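Local structure of N-acetylmuramoyl-L-alanine amidase amiD (Escherichia coli, 3D2Y) at residues A[228-233]-A[249-254]; A[186-191]-A[254-259]; A[233-238]-A[244-249]. The protein hydrolyses, as a zinc-dependent amidase, the bond between N-acetylmuramoyl residues and L-amino acid residues in certain cell-wall glycopeptides. One frame throughout, in Å; residues are numbered along the deposited sequence.

Interaction 1 (A[228-233]-A[249-254]); sequences MAFQMH and AIAEAL
F230 reaches from helix 220-234 to helix 245-258 and meets I250, A251 and L254. The side-chain contacts are all apolar. With CG anti to the backbone N (chi1 175°), the ring lands with its far end, CE1, CZ and CE2, among the three partners. F230 CZ lies 3.7 Å from I250 CG2, which comes in at a slant to the ring. At the ring's edge, near its plane, F230 CE1 is 3.7 Å from L254 CD1, and F230 CZ is 3.7 Å from A251 N, a van der Waals approach. F230 CZ also sits 3.8 Å from A251 CB. The small methyl of A251 lets the ring tip come down almost onto the helix backbone, although the axes stay 11.7 Å apart and cross at 75°. L207 of helix 200-210 touches both F230 and A251, and F234 meets the F230 ring with the planes at about 40°. Were F230 replaced by an alanine, I250 and L254 would probably lose their shared aromatic partner and a gap would be likely to open between the helices. No hydrogen bond joins the segments; the contact holds by shape and by the burial of hydrocarbon, in a helical core away from the zinc site.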
ATOM      1  N   MET A 228     -10.549  -0.223 -10.714  1.00  6.06           N
ATOM      2  CA  MET A 228     -11.218  -0.104  -9.426  1.00  7.77           C
ATOM      3  C   MET A 228     -10.211   0.032  -8.262  1.00 10.63           C
ATOM      4  O   MET A 228     -10.361   0.913  -7.400  1.00  8.06           O
ATOM      5  CB  MET A 228     -12.132  -1.311  -9.232  1.00  8.70           C
ATOM      6  CG  MET A 228     -12.986  -1.305  -7.986  1.00 14.35           C
ATOM      7  SD  MET A 228     -13.939  -2.852  -7.801  1.00 18.89           S
ATOM      8  CE  MET A 228     -14.251  -3.388  -9.492  1.00 16.75           C
ATOM      9  N   ALA A 229      -9.201  -0.847  -8.231  1.00  3.36           N
ATOM     10  CA  ALA A 229      -8.137  -0.778  -7.224  1.00  6.55           C
ATOM     11  C   ALA A 229      -7.477   0.638  -7.179  1.00  4.18           C
ATOM     12  O   ALA A 229      -7.264   1.214  -6.099  1.00  3.80           O
ATOM     13  CB  ALA A 229      -7.095  -1.867  -7.482  1.00  4.10           C
ATOM     14  N   PHE A 230      -7.221   1.193  -8.351  1.00  4.69           N
ATOM     15  CA  PHE A 230      -6.577   2.495  -8.487  1.00  6.42           C
ATOM     16  C   PHE A 230      -7.505   3.607  -7.934  1.00  4.90           C
ATOM     17  O   PHE A 230      -7.066   4.534  -7.194  1.00  4.31           O
ATOM     18  CB  PHE A 230      -6.230   2.740  -9.963  1.00  5.64           C
ATOM     19  CG  PHE A 230      -5.664   4.096 -10.237  1.00  6.08           C
ATOM     20  CD1 PHE A 230      -4.382   4.429  -9.810  1.00  7.58           C
ATOM     21  CD2 PHE A 230      -6.411   5.054 -10.970  1.00  4.29           C
ATOM     22  CE1 PHE A 230      -3.848   5.700 -10.065  1.00  6.88           C
ATOM     23  CE2 PHE A 230      -5.897   6.336 -11.227  1.00  4.08           C
ATOM     24  CZ  PHE A 230      -4.606   6.653 -10.763  1.00  7.97           C
ATOM     25  N   GLN A 231      -8.788   3.481  -8.280  1.00  5.89           N
ATOM     26  CA  GLN A 231      -9.800   4.465  -7.869  1.00  5.86           C
ATOM     27  C   GLN A 231     -10.046   4.407  -6.369  1.00  6.36           C
ATOM     28  O   GLN A 231     -10.204   5.459  -5.718  1.00  5.33           O
ATOM     29  CB  GLN A 231     -11.110   4.280  -8.639  1.00  3.43           C
ATOM     30  CG  GLN A 231     -10.969   4.607 -10.148  1.00  4.88           C
ATOM     31  CD  GLN A 231     -12.155   4.144 -10.986  1.00  6.10           C
ATOM     32  OE1 GLN A 231     -12.780   3.133 -10.687  1.00  5.89           O
ATOM     33  NE2 GLN A 231     -12.425   4.853 -12.079  1.00  7.82           N
ATOM     34  N   MET A 232     -10.120   3.201  -5.814  1.00  6.21           N
ATOM     35  CA  MET A 232     -10.253   3.043  -4.352  1.00  5.82           C
ATOM     36  C   MET A 232      -9.167   3.785  -3.589  1.00  4.92           C
ATOM     37  O   MET A 232      -9.444   4.332  -2.528  1.00  7.33           O
ATOM     38  CB  MET A 232     -10.300   1.575  -3.907  1.00  3.15           C
ATOM     39  CG  MET A 232     -11.573   0.851  -4.278  1.00  3.99           C
ATOM     40  SD  MET A 232     -11.677  -0.755  -3.482  1.00  9.38           S
ATOM     41  CE  MET A 232     -10.505  -1.731  -4.396  1.00 11.26           C
ATOM     42  N   HIS A 233      -7.962   3.861  -4.167  1.00  2.28           N
ATOM     43  CA  HIS A 233      -6.829   4.564  -3.558  1.00  3.73           C
ATOM     44  C   HIS A 233      -6.865   6.085  -3.898  1.00  2.00           C
ATOM     45  O   HIS A 233      -6.705   6.939  -3.008  1.00  6.15           O
ATOM     46  CB  HIS A 233      -5.528   3.871  -4.029  1.00  4.59           C
ATOM     47  CG  HIS A 233      -4.272   4.324  -3.336  1.00  5.57           C
ATOM     48  ND1 HIS A 233      -3.168   3.502  -3.188  1.00  7.64           N
ATOM     49  CD2 HIS A 233      -3.919   5.525  -2.812  1.00  3.94           C
ATOM     50  CE1 HIS A 233      -2.200   4.177  -2.588  1.00  2.84           C
ATOM     51  NE2 HIS A 233      -2.629   5.409  -2.367  1.00  4.19           N
ATOM     52  N   ALA A 249      -6.448  11.517 -15.655  1.00  8.11           N
ATOM     53  CA  ALA A 249      -5.689  12.724 -15.280  1.00 11.89           C
ATOM     54  C   ALA A 249      -4.894  12.515 -13.994  1.00 11.08           C
ATOM     55  O   ALA A 249      -3.757  12.984 -13.864  1.00  9.66           O
ATOM     56  CB  ALA A 249      -6.603  13.917 -15.134  1.00 10.51           C
ATOM     57  N   ILE A 250      -5.490  11.782 -13.063  1.00 11.09           N
ATOM     58  CA  ILE A 250      -4.839  11.448 -11.793  1.00  9.35           C
ATOM     59  C   ILE A 250      -3.617  10.580 -12.042  1.00 11.56           C
ATOM     60  O   ILE A 250      -2.519  10.875 -11.520  1.00  9.69           O
ATOM     61  CB  ILE A 250      -5.860  10.806 -10.824  1.00  9.48           C
ATOM     62  CG1 ILE A 250      -6.850  11.904 -10.341  1.00 12.80           C
ATOM     63  CG2 ILE A 250      -5.159  10.112  -9.637  1.00 10.10           C
ATOM     64  CD1 ILE A 250      -8.070  11.340  -9.584  1.00  9.52           C
ATOM     65  N   ALA A 251      -3.803   9.543 -12.871  1.00  8.66           N
ATOM     66  CA  ALA A 251      -2.734   8.634 -13.273  1.00  6.93           C
ATOM     67  C   ALA A 251      -1.618   9.417 -13.949  1.00  9.05           C
ATOM     68  O   ALA A 251      -0.449   9.194 -13.645  1.00  6.52           O
ATOM     69  CB  ALA A 251      -3.274   7.554 -14.227  1.00 10.26           C
ATOM     70  N   GLU A 252      -1.986  10.327 -14.859  1.00  9.92           N
ATOM     71  CA  GLU A 252      -1.030  11.175 -15.572  1.00  9.24           C
ATOM     72  C   GLU A 252      -0.240  12.087 -14.653  1.00  7.90           C
ATOM     73  O   GLU A 252       0.990  12.240 -14.832  1.00  8.64           O
ATOM     74  CB  GLU A 252      -1.721  11.978 -16.686  1.00  8.83           C
ATOM     75  CG  GLU A 252      -2.127  11.104 -17.898  1.00  5.56           C
ATOM     76  CD  GLU A 252      -2.891  11.863 -18.993  1.00 11.02           C
ATOM     77  OE1 GLU A 252      -3.897  12.541 -18.677  1.00  4.90           O
ATOM     78  OE2 GLU A 252      -2.460  11.790 -20.175  1.00 11.72           O
ATOM     79  N   ALA A 253      -0.941  12.692 -13.683  1.00  7.50           N
ATOM     80  CA  ALA A 253      -0.306  13.547 -12.671  1.00  8.69           C
ATOM     81  C   ALA A 253       0.577  12.760 -11.676  1.00  3.81           C
ATOM     82  O   ALA A 253       1.685  13.221 -11.328  1.00  5.55           O
ATOM     83  CB  ALA A 253      -1.327  14.374 -11.938  1.00  7.11           C
ATOM     84  N   LEU A 254       0.112  11.602 -11.201  1.00  6.10           N
ATOM     85  CA  LEU A 254       1.002  10.668 -10.482  1.00  7.32           C
ATOM     86  C   LEU A 254       2.291  10.261 -11.208  1.00  9.48           C
ATOM     87  O   LEU A 254       3.389  10.324 -10.628  1.00 10.37           O
ATOM     88  CB  LEU A 254       0.245   9.396 -10.063  1.00  6.16           C
ATOM     89  CG  LEU A 254      -0.770   9.631  -8.946  1.00  9.62           C
ATOM     90  CD1 LEU A 254      -1.727   8.455  -8.946  1.00  4.53           C
ATOM     91  CD2 LEU A 254      -0.095   9.857  -7.575  1.00  8.14           C
TER

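Interaction 2 (A[186-191]-A[254-259]); sequences NFYLAG and LLEKYG
Two torsions set up the meeting of Y188 and E256. In Y188, CG stands anti to the carbonyl carbon (chi1 -77°), which swings the ring toward helix 245-258; in E256, CG is anti to the backbone N and the chain runs on extended, so that its carboxylate is held out toward the phenol. The two side chains approach at a slant, the ring and carboxylate planes 52° apart. Y188 OH donates a hydrogen bond to E256 OE1 at 2.8 Å. The hydroxyl meets that oxygen from above the carboxylate plane, 59° out of it, whereas OE1 itself lies at the edge of the ring, near the ring's plane. Beside the bond the carboxylate skirts the rim: E256 OE2 comes within 3.9 Å of CE2 of Y188. The neighbouring F187 lays its CD2 over the centre of one face of the tyrosine ring, 3.9 Å above the plane.

This is a helix-to-helix tie near the C-terminal ends of both partners, helix 182-189 and helix 245-258, in the all-helical C-terminal part of the chain. Just beyond each helix the chain turns to positive phi, at A190 and at G259. R184, one turn before Y188 on its helix, forms a salt bridge through NE to OE2 of E256. Both carboxylate oxygens are thus engaged by helix 182-189, and the arginine probably helps to keep the glutamate charged. The Y188 side chain also rests on A249 and E252, earlier on the helix that carries E256.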
ATOM      1  N   ASN A 186      -6.006  18.888 -12.816  1.00 18.36           N
ATOM      2  CA  ASN A 186      -6.755  19.840 -13.658  1.00 16.56           C
ATOM      3  C   ASN A 186      -6.104  20.107 -15.027  1.00 17.33           C
ATOM      4  O   ASN A 186      -6.795  20.216 -16.041  1.00 17.44           O
ATOM      5  CB  ASN A 186      -7.005  21.138 -12.894  1.00 23.86           C
ATOM      6  CG  ASN A 186      -8.222  21.050 -11.975  1.00 27.55           C
ATOM      7  OD1 ASN A 186      -8.156  21.410 -10.791  1.00 29.18           O
ATOM      8  ND2 ASN A 186      -9.341  20.568 -12.517  1.00 28.75           N
ATOM      9  N   PHE A 187      -4.771  20.157 -15.063  1.00 14.05           N
ATOM     10  CA  PHE A 187      -4.071  20.363 -16.317  1.00 12.40           C
ATOM     11  C   PHE A 187      -4.318  19.203 -17.275  1.00 13.38           C
ATOM     12  O   PHE A 187      -4.628  19.422 -18.446  1.00 11.67           O
ATOM     13  CB  PHE A 187      -2.574  20.630 -16.107  1.00  9.74           C
ATOM     14  CG  PHE A 187      -1.757  20.536 -17.371  1.00 12.74           C
ATOM     15  CD1 PHE A 187      -1.783  21.563 -18.319  1.00 12.40           C
ATOM     16  CD2 PHE A 187      -0.968  19.417 -17.624  1.00 14.34           C
ATOM     17  CE1 PHE A 187      -1.018  21.473 -19.490  1.00 11.18           C
ATOM     18  CE2 PHE A 187      -0.224  19.320 -18.786  1.00 12.18           C
ATOM     19  CZ  PHE A 187      -0.245  20.341 -19.715  1.00 11.87           C
ATOM     20  N   TYR A 188      -4.194  17.980 -16.761  1.00 12.51           N
ATOM     21  CA  TYR A 188      -4.397  16.758 -17.538  1.00  8.57           C
ATOM     22  C   TYR A 188      -5.862  16.455 -17.849  1.00 12.85           C
ATOM     23  O   TYR A 188      -6.152  15.744 -18.811  1.00 17.58           O
ATOM     24  CB  TYR A 188      -3.762  15.572 -16.810  1.00  6.79           C
ATOM     25  CG  TYR A 188      -2.270  15.563 -16.986  1.00  5.79           C
ATOM     26  CD1 TYR A 188      -1.711  15.363 -18.248  1.00  8.36           C
ATOM     27  CD2 TYR A 188      -1.411  15.795 -15.906  1.00  6.61           C
ATOM     28  CE1 TYR A 188      -0.356  15.357 -18.439  1.00  9.02           C
ATOM     29  CE2 TYR A 188      -0.041  15.791 -16.092  1.00 10.20           C
ATOM     30  CZ  TYR A 188       0.474  15.583 -17.370  1.00  7.30           C
ATOM     31  OH  TYR A 188       1.827  15.584 -17.611  1.00  5.10           O
ATOM     32  N   LEU A 189      -6.776  16.992 -17.046  1.00 11.36           N
ATOM     33  CA  LEU A 189      -8.206  16.888 -17.361  1.00 20.05           C
ATOM     34  C   LEU A 189      -8.514  17.504 -18.727  1.00 22.67           C
ATOM     35  O   LEU A 189      -9.357  16.985 -19.472  1.00 23.05           O
ATOM     36  CB  LEU A 189      -9.075  17.510 -16.273  1.00 21.33           C
ATOM     37  CG  LEU A 189      -9.810  16.510 -15.371  1.00 26.36           C
ATOM     38  CD1 LEU A 189     -10.438  17.202 -14.173  1.00 24.98           C
ATOM     39  CD2 LEU A 189     -10.865  15.722 -16.154  1.00 25.92           C
ATOM     40  N   ALA A 190      -7.788  18.580 -19.053  1.00 23.62           N
ATOM     41  CA  ALA A 190      -7.744  19.173 -20.401  1.00 21.20           C
ATOM     42  C   ALA A 190      -9.124  19.437 -20.967  1.00 22.56           C
ATOM     43  O   ALA A 190      -9.408  19.129 -22.144  1.00 24.23           O
ATOM     44  CB  ALA A 190      -6.926  18.300 -21.358  1.00 23.43           C
ATOM     45  N   GLY A 191      -9.976  19.993 -20.111  1.00 23.45           N
ATOM     46  CA  GLY A 191     -11.278  20.486 -20.519  1.00 28.07           C
ATOM     47  C   GLY A 191     -12.409  19.488 -20.441  1.00 28.54           C
ATOM     48  O   GLY A 191     -13.559  19.821 -20.728  1.00 29.00           O
ATOM     49  N   LEU A 254       0.112  11.602 -11.201  1.00  6.10           N
ATOM     50  CA  LEU A 254       1.002  10.668 -10.482  1.00  7.32           C
ATOM     51  C   LEU A 254       2.291  10.261 -11.208  1.00  9.48           C
ATOM     52  O   LEU A 254       3.389  10.324 -10.628  1.00 10.37           O
ATOM     53  CB  LEU A 254       0.245   9.396 -10.063  1.00  6.16           C
ATOM     54  CG  LEU A 254      -0.770   9.631  -8.946  1.00  9.62           C
ATOM     55  CD1 LEU A 254      -1.727   8.455  -8.946  1.00  4.53           C
ATOM     56  CD2 LEU A 254      -0.095   9.857  -7.575  1.00  8.14           C
ATOM     57  N   LEU A 255       2.170   9.900 -12.484  1.00  9.70           N
ATOM     58  CA  LEU A 255       3.326   9.544 -13.271  1.00  5.15           C
ATOM     59  C   LEU A 255       4.318  10.712 -13.470  1.00  9.17           C
ATOM     60  O   LEU A 255       5.538  10.552 -13.376  1.00 10.57           O
ATOM     61  CB  LEU A 255       2.899   8.923 -14.612  1.00  4.75           C
ATOM     62  CG  LEU A 255       2.423   7.472 -14.508  1.00  7.56           C
ATOM     63  CD1 LEU A 255       1.618   7.084 -15.776  1.00  8.09           C
ATOM     64  CD2 LEU A 255       3.589   6.493 -14.217  1.00  9.72           C
ATOM     65  N   GLU A 256       3.787  11.882 -13.734  1.00  5.47           N
ATOM     66  CA  GLU A 256       4.596  13.080 -13.804  1.00  4.85           C
ATOM     67  C   GLU A 256       5.401  13.375 -12.519  1.00  8.34           C
ATOM     68  O   GLU A 256       6.600  13.687 -12.555  1.00  8.54           O
ATOM     69  CB  GLU A 256       3.670  14.247 -14.170  1.00  4.82           C
ATOM     70  CG  GLU A 256       4.362  15.571 -14.182  1.00 10.18           C
ATOM     71  CD  GLU A 256       3.434  16.663 -14.595  1.00  7.07           C
ATOM     72  OE1 GLU A 256       3.415  16.971 -15.780  1.00  6.69           O
ATOM     73  OE2 GLU A 256       2.683  17.185 -13.734  1.00 11.18           O
ATOM     74  N   LYS A 257       4.737  13.275 -11.375  1.00  5.16           N
ATOM     75  CA  LYS A 257       5.356  13.591 -10.094  1.00  8.65           C
ATOM     76  C   LYS A 257       6.299  12.514  -9.522  1.00 11.99           C
ATOM     77  O   LYS A 257       7.357  12.844  -8.962  1.00 16.16           O
ATOM     78  CB  LYS A 257       4.262  13.969  -9.096  1.00  8.94           C
ATOM     79  CG  LYS A 257       4.760  14.581  -7.772  1.00  6.42           C
ATOM     80  CD  LYS A 257       3.584  14.990  -6.893  1.00  9.65           C
ATOM     81  CE  LYS A 257       4.073  15.448  -5.513  1.00 11.53           C
ATOM     82  NZ  LYS A 257       2.957  15.711  -4.532  1.00 14.04           N
ATOM     83  N   TYR A 258       5.947  11.241  -9.685  1.00 10.54           N
ATOM     84  CA  TYR A 258       6.675  10.146  -9.019  1.00  8.87           C
ATOM     85  C   TYR A 258       7.391   9.194  -9.976  1.00 12.89           C
ATOM     86  O   TYR A 258       8.199   8.348  -9.552  1.00 12.45           O
ATOM     87  CB  TYR A 258       5.716   9.345  -8.151  1.00 11.26           C
ATOM     88  CG  TYR A 258       5.068  10.170  -7.084  1.00 12.18           C
ATOM     89  CD1 TYR A 258       5.763  10.503  -5.917  1.00 14.28           C
ATOM     90  CD2 TYR A 258       3.752  10.629  -7.236  1.00 12.28           C
ATOM     91  CE1 TYR A 258       5.176  11.301  -4.912  1.00 15.16           C
ATOM     92  CE2 TYR A 258       3.155  11.399  -6.263  1.00  7.40           C
ATOM     93  CZ  TYR A 258       3.872  11.744  -5.100  1.00 12.87           C
ATOM     94  OH  TYR A 258       3.273  12.469  -4.100  1.00 11.18           O
ATOM     95  N   GLY A 259       7.073   9.295 -11.272  1.00 13.22           N
ATOM     96  CA  GLY A 259       7.691   8.429 -12.248  1.00 11.93           C
ATOM     97  C   GLY A 259       7.307   6.968 -12.094  1.00  9.91           C
ATOM     98  O   GLY A 259       6.259   6.632 -11.498  1.00 12.45           O
TER

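Interaction 3 (A[233-238]-A[244-249]); sequences HFRPTL and DAETQA
R235 leaves the end of helix 220-234 and sends its side chain to D244, E246 and T247 at the start of helix 245-258. Its CB points toward that helix. R235 CG stands anti to the backbone N (chi1 -152°), and it lies 3.6 Å from E246 CD; R235 CD packs beside OE2 of the same glutamate. Bends at chi2 and chi3 then bring the chain round so that the guanidinium turns its edge to its own turn and across the contact. R235 NE donates to L238 O at 2.9 Å, in the carbonyl plane and on a lone pair, and NH1 shares that oxygen from above the plane, giving a side-on grip. At the other edge NH1 and NH2 both reach D244 OD2, end-on; the bond from R235 NH2 is 3.0 Å long and meets the oxygen on its syn side. R235 NH2 also donates to E246 OE2 at 2.9 Å, arriving from above that carboxylate. Both carboxylate planes stand steeply to the guanidinium, at 82° for D244 and 74° for E246. T247 OG1 lies over one guanidinium face, 3.4 Å from R235 NH1, without a hydrogen bond.

The second-shell bonds fix the partners. D244 OD1 accepts from T247 N at 3.0 Å and from T247 OG1, on opposite faces of the carboxylate plane, while H195 ND1 is hydrogen-bonded to D244 OD2. A water donates to E246 OE1 and also hydrogen-bonds T237 OG1. With the guanidinium bonds spread over three residues, its rotation is well fixed, and the paired acids probably stabilise its charge. D244 is the N-cap of helix 245-258, and the salt-bridge network ties this capped start to the type I beta turn R235-L238 that follows helix 220-234.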
ATOM      1  N   HIS A 233      -7.962   3.861  -4.167  1.00  2.28           N
ATOM      2  CA  HIS A 233      -6.829   4.564  -3.558  1.00  3.73           C
ATOM      3  C   HIS A 233      -6.865   6.085  -3.898  1.00  2.00           C
ATOM      4  O   HIS A 233      -6.705   6.939  -3.008  1.00  6.15           O
ATOM      5  CB  HIS A 233      -5.528   3.871  -4.029  1.00  4.59           C
ATOM      6  CG  HIS A 233      -4.272   4.324  -3.336  1.00  5.57           C
ATOM      7  ND1 HIS A 233      -3.168   3.502  -3.188  1.00  7.64           N
ATOM      8  CD2 HIS A 233      -3.919   5.525  -2.812  1.00  3.94           C
ATOM      9  CE1 HIS A 233      -2.200   4.177  -2.588  1.00  2.84           C
ATOM     10  NE2 HIS A 233      -2.629   5.409  -2.367  1.00  4.19           N
ATOM     11  N   PHE A 234      -7.086   6.421  -5.169  1.00  2.00           N
ATOM     12  CA  PHE A 234      -6.783   7.749  -5.678  1.00  2.85           C
ATOM     13  C   PHE A 234      -7.989   8.528  -6.188  1.00  4.09           C
ATOM     14  O   PHE A 234      -7.864   9.730  -6.445  1.00  5.31           O
ATOM     15  CB  PHE A 234      -5.701   7.696  -6.778  1.00  2.00           C
ATOM     16  CG  PHE A 234      -4.365   7.234  -6.307  1.00  3.85           C
ATOM     17  CD1 PHE A 234      -3.526   8.121  -5.615  1.00  3.74           C
ATOM     18  CD2 PHE A 234      -3.913   5.935  -6.587  1.00  2.00           C
ATOM     19  CE1 PHE A 234      -2.279   7.733  -5.186  1.00  7.53           C
ATOM     20  CE2 PHE A 234      -2.637   5.533  -6.128  1.00 10.28           C
ATOM     21  CZ  PHE A 234      -1.817   6.455  -5.447  1.00  3.00           C
ATOM     22  N   ARG A 235      -9.165   7.882  -6.283  1.00  4.33           N
ATOM     23  CA  ARG A 235     -10.394   8.577  -6.726  1.00  4.92           C
ATOM     24  C   ARG A 235     -11.603   7.861  -6.113  1.00  4.90           C
ATOM     25  O   ARG A 235     -12.421   7.270  -6.817  1.00  5.06           O
ATOM     26  CB  ARG A 235     -10.494   8.643  -8.259  1.00  5.24           C
ATOM     27  CG  ARG A 235     -11.290   9.859  -8.805  1.00  7.18           C
ATOM     28  CD  ARG A 235     -12.816   9.708  -8.705  1.00  8.94           C
ATOM     29  NE  ARG A 235     -13.271   8.531  -9.444  1.00 13.58           N
ATOM     30  CZ  ARG A 235     -13.623   8.528 -10.729  1.00  8.33           C
ATOM     31  NH1 ARG A 235     -14.010   7.399 -11.299  1.00  8.59           N
ATOM     32  NH2 ARG A 235     -13.611   9.648 -11.438  1.00  8.88           N
ATOM     33  N   PRO A 236     -11.670   7.854  -4.781  1.00 10.14           N
ATOM     34  CA  PRO A 236     -12.632   7.028  -4.074  1.00  9.92           C
ATOM     35  C   PRO A 236     -14.081   7.456  -4.141  1.00 11.53           C
ATOM     36  O   PRO A 236     -14.942   6.715  -3.705  1.00  9.14           O
ATOM     37  CB  PRO A 236     -12.133   7.064  -2.637  1.00 10.03           C
ATOM     38  CG  PRO A 236     -11.330   8.289  -2.532  1.00 11.87           C
ATOM     39  CD  PRO A 236     -10.752   8.551  -3.864  1.00 11.51           C
ATOM     40  N   THR A 237     -14.359   8.627  -4.694  1.00 14.26           N
ATOM     41  CA  THR A 237     -15.752   9.021  -4.941  1.00 12.59           C
ATOM     42  C   THR A 237     -16.490   8.117  -5.940  1.00 13.63           C
ATOM     43  O   THR A 237     -17.723   7.968  -5.845  1.00 16.33           O
ATOM     44  CB  THR A 237     -15.859  10.498  -5.403  1.00 12.54           C
ATOM     45  OG1 THR A 237     -15.137  10.693  -6.637  1.00 15.82           O
ATOM     46  CG2 THR A 237     -15.314  11.417  -4.300  1.00 15.26           C
ATOM     47  N   LEU A 238     -15.758   7.523  -6.881  1.00 11.39           N
ATOM     48  CA  LEU A 238     -16.339   6.520  -7.771  1.00 11.71           C
ATOM     49  C   LEU A 238     -15.282   5.535  -8.193  1.00  9.18           C
ATOM     50  O   LEU A 238     -14.300   5.922  -8.829  1.00 10.10           O
ATOM     51  CB  LEU A 238     -17.000   7.146  -9.004  1.00  8.54           C
ATOM     52  CG  LEU A 238     -17.676   6.176  -9.999  1.00 14.03           C
ATOM     53  CD1 LEU A 238     -18.916   5.523  -9.388  1.00 17.31           C
ATOM     54  CD2 LEU A 238     -18.049   6.884 -11.271  1.00 15.86           C
ATOM     55  N   ASP A 244     -12.389   6.875 -16.962  1.00  8.67           N
ATOM     56  CA  ASP A 244     -12.884   8.227 -17.277  1.00 10.78           C
ATOM     57  C   ASP A 244     -11.749   9.243 -17.242  1.00 10.99           C
ATOM     58  O   ASP A 244     -10.598   8.891 -16.963  1.00 14.96           O
ATOM     59  CB  ASP A 244     -14.082   8.640 -16.374  1.00  7.46           C
ATOM     60  CG  ASP A 244     -13.749   8.683 -14.874  1.00 12.43           C
ATOM     61  OD1 ASP A 244     -12.569   8.659 -14.465  1.00  9.87           O
ATOM     62  OD2 ASP A 244     -14.721   8.764 -14.069  1.00 11.51           O
ATOM     63  N   ALA A 245     -12.075  10.493 -17.527  1.00 12.03           N
ATOM     64  CA  ALA A 245     -11.076  11.541 -17.726  1.00 13.20           C
ATOM     65  C   ALA A 245     -10.389  11.896 -16.413  1.00 12.58           C
ATOM     66  O   ALA A 245      -9.183  12.148 -16.406  1.00 11.68           O
ATOM     67  CB  ALA A 245     -11.705  12.776 -18.348  1.00 14.98           C
ATOM     68  N   GLU A 246     -11.146  11.903 -15.320  1.00  7.36           N
ATOM     69  CA  GLU A 246     -10.579  12.216 -14.000  1.00  9.61           C
ATOM     70  C   GLU A 246      -9.558  11.157 -13.550  1.00 11.41           C
ATOM     71  O   GLU A 246      -8.424  11.491 -13.103  1.00  9.35           O
ATOM     72  CB  GLU A 246     -11.682  12.362 -12.946  1.00 13.62           C
ATOM     73  CG  GLU A 246     -11.131  12.651 -11.545  1.00 11.69           C
ATOM     74  CD  GLU A 246     -12.219  12.902 -10.516  1.00 12.39           C
ATOM     75  OE1 GLU A 246     -11.932  13.583  -9.517  1.00 14.30           O
ATOM     76  OE2 GLU A 246     -13.352  12.434 -10.715  1.00 11.26           O
ATOM     77  N   THR A 247      -9.956   9.883 -13.679  1.00 10.57           N
ATOM     78  CA  THR A 247      -9.082   8.752 -13.395  1.00  6.69           C
ATOM     79  C   THR A 247      -7.760   8.805 -14.210  1.00  9.35           C
ATOM     80  O   THR A 247      -6.663   8.676 -13.634  1.00 11.46           O
ATOM     81  CB  THR A 247      -9.790   7.382 -13.624  1.00  8.64           C
ATOM     82  OG1 THR A 247     -10.977   7.322 -12.840  1.00  8.23           O
ATOM     83  CG2 THR A 247      -8.917   6.252 -13.180  1.00  4.96           C
ATOM     84  N   GLN A 248      -7.878   8.997 -15.525  1.00 12.17           N
ATOM     85  CA  GLN A 248      -6.737   9.174 -16.382  1.00  9.84           C
ATOM     86  C   GLN A 248      -5.848  10.361 -15.951  1.00 11.14           C
ATOM     87  O   GLN A 248      -4.625  10.226 -15.906  1.00 13.28           O
ATOM     88  CB  GLN A 248      -7.184   9.359 -17.837  1.00 13.30           C
ATOM     89  CG  GLN A 248      -6.027   9.614 -18.768  1.00 13.23           C
ATOM     90  CD  GLN A 248      -6.424   9.892 -20.205  1.00 19.06           C
ATOM     91  OE1 GLN A 248      -7.352  10.658 -20.482  1.00 18.65           O
ATOM     92  NE2 GLN A 248      -5.682   9.287 -21.137  1.00 22.61           N
ATOM     93  N   ALA A 249      -6.448  11.517 -15.655  1.00  8.11           N
ATOM     94  CA  ALA A 249      -5.689  12.724 -15.280  1.00 11.89           C
ATOM     95  C   ALA A 249      -4.894  12.515 -13.994  1.00 11.08           C
ATOM     96  O   ALA A 249      -3.757  12.984 -13.864  1.00  9.66           O
ATOM     97  CB  ALA A 249      -6.603  13.917 -15.134  1.00 10.51           C
TER
HETATM   98  O   HOH W   1     -13.346  12.978  -7.414  1.00 23.70           O

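From the N terminus, the chain first passes through the mixed sheet of the amidase and comes to helix 182-189, where interaction 2 begins; its loop closes after 62 intervening residues near the end of helix 245-258. Interaction 1 opens on helix 220-234 inside that loop and closes across 15 residues. Interaction 3 is the innermost, spanning just the five residues between its segments. The three are thus nested without crossing. Helix 245-258 serves all of them: its start in interaction 3, its middle in interaction 1 and its end in interaction 2, so it joins helix 220-234 to helix 182-189. H233 and A249 belong to interactions 1 and 3, L254 to interactions 1 and 2.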